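Side-chain contact in ABC transporter substrate-binding protein (Bradyrhizobium japonicum, PDB 4I1D), which probably serves as the periplasmic substrate-binding component of an ABC importer, and holds D-malate in its ligand pocket in this crystal: residues 202-206 with 207-211. Residues are numbered along the deposited sequence; the frame is centred on the assembly and turned at random.
Sequences EMAWN and GRVSA. With MLT (D-malate), chain U.
Trp205 and Arg208 converge on one D-malate molecule from the point where strand 201-205 runs into helix 206-214, a worked example, in a periplasmic binding protein, of a strand-to-helix junction supplying part of a ligand pocket, which Thr185, Ser186 and Gly187 complete. Trp205 sits at the N-cap position; its carbonyl O accepts a hydrogen bond from Arg208 N at 3.0 Å and a weak one from Val209 N. The Arg208 side chain can be followed outward from there. Its CB lies 3.6 Å from Trp205 O. CG stands anti to the carbonyl carbon (chi1 -80°), and a bend at chi2 turns the chain toward the ligand, where CG and CD pass malate O5. The guanidinium then meets one carboxylate with two donors: Arg208 NE reaches malate O5 at 3.1 Å in a nearly straight bond (170°), and Arg208 NH2 reaches malate O4 at 2.9 Å. NH1 forms a salt bridge with Asp37 of the second subunit, so the group serves the ligand through NE and NH2 and the neighbouring subunit through NH1. With an alanine at Arg208, the malate carboxylate is likely to lose both of its guanidinium donors, and Asp37 of the second subunit its cationic mate. Behind the turn, Val209 CG2 packs on Ala204 CB at 3.8 Å, tying the helix to its own strand, and Ser210 N donates to Asn206 O. Asn206 itself turns away, its amide bonded to Asp266 and to the backbone of Ser106. Trp205 CZ3 comes obliquely within 3.7 Å of malate C3.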
# COMPACT_ATOMS: atom_id res chain seq x y z
N GLU A 202 17.76 33.64 6.39
CA GLU A 202 16.51 32.94 6.18
C GLU A 202 15.35 33.91 6.23
O GLU A 202 15.49 35.05 6.69
CB GLU A 202 16.31 31.86 7.25
CG GLU A 202 15.88 32.42 8.61
CD GLU A 202 15.65 31.34 9.67
OE1 GLU A 202 15.45 30.16 9.31
OE2 GLU A 202 15.68 31.69 10.87
N MSE A 203 14.20 33.47 5.72
CA MSE A 203 12.96 34.15 6.03
C MSE A 203 12.52 33.61 7.38
O MSE A 203 12.70 32.43 7.66
CB MSE A 203 11.87 33.87 5.01
CG MSE A 203 10.56 34.52 5.43
SE MSE A 203 9.06 34.18 4.23
CE MSE A 203 9.87 34.81 2.60
N ALA A 204 11.95 34.48 8.20
CA ALA A 204 11.48 34.11 9.52
C ALA A 204 10.51 35.17 10.03
O ALA A 204 10.54 36.32 9.59
CB ALA A 204 12.68 33.97 10.49
N TRP A 205 9.64 34.78 10.95
CA TRP A 205 8.75 35.72 11.60
C TRP A 205 9.56 36.64 12.51
O TRP A 205 10.41 36.19 13.27
CB TRP A 205 7.65 34.96 12.35
CG TRP A 205 6.72 34.20 11.39
CD1 TRP A 205 6.08 34.72 10.30
CD2 TRP A 205 6.32 32.82 11.47
NE1 TRP A 205 5.32 33.75 9.69
CE2 TRP A 205 5.45 32.58 10.39
CE3 TRP A 205 6.60 31.78 12.36
CZ2 TRP A 205 4.87 31.33 10.16
CZ3 TRP A 205 6.03 30.53 12.13
CH2 TRP A 205 5.17 30.32 11.04
N ASN A 206 9.29 37.94 12.43
CA ASN A 206 10.15 38.90 13.11
C ASN A 206 10.22 38.65 14.62
O ASN A 206 11.24 38.90 15.25
CB ASN A 206 9.69 40.33 12.83
CG ASN A 206 8.42 40.68 13.56
OD1 ASN A 206 7.33 40.32 13.13
ND2 ASN A 206 8.55 41.38 14.69
N GLY A 207 9.13 38.12 15.18
CA GLY A 207 9.08 37.83 16.61
C GLY A 207 10.03 36.74 17.06
O GLY A 207 10.57 36.80 18.17
N ARG A 208 10.25 35.74 16.20
CA ARG A 208 11.18 34.66 16.49
C ARG A 208 12.62 35.15 16.43
O ARG A 208 13.46 34.72 17.22
CB ARG A 208 10.99 33.49 15.51
CG ARG A 208 9.81 32.57 15.84
CD ARG A 208 10.08 31.76 17.11
NE ARG A 208 9.00 30.84 17.44
CZ ARG A 208 9.00 30.04 18.50
NH1 ARG A 208 10.04 30.04 19.32
NH2 ARG A 208 7.97 29.23 18.73
N VAL A 209 12.90 36.05 15.51
CA VAL A 209 14.25 36.58 15.38
C VAL A 209 14.60 37.49 16.54
O VAL A 209 15.66 37.34 17.15
CB VAL A 209 14.44 37.39 14.09
CG1 VAL A 209 15.88 37.89 13.99
CG2 VAL A 209 14.07 36.55 12.90
N SER A 210 13.72 38.44 16.84
CA SER A 210 13.98 39.36 17.94
C SER A 210 14.19 38.55 19.22
O SER A 210 15.06 38.88 20.02
CB SER A 210 12.82 40.33 18.11
OG SER A 210 11.59 39.62 18.17
N ALA A 211 13.41 37.49 19.38
CA ALA A 211 13.50 36.67 20.60
C ALA A 211 14.85 35.99 20.71
O ALA A 211 15.49 36.06 21.76
CB ALA A 211 12.37 35.64 20.65
C1 MLT U . 4.48 26.97 14.08
O1 MLT U . 3.65 26.23 14.66
O2 MLT U . 4.51 26.99 12.83
C2 MLT U . 5.41 27.84 14.89
O3 MLT U . 5.85 27.24 16.10
C3 MLT U . 4.68 29.12 15.23
C4 MLT U . 5.53 29.86 16.23
O4 MLT U . 5.38 29.65 17.45
O5 MLT U . 6.40 30.68 15.85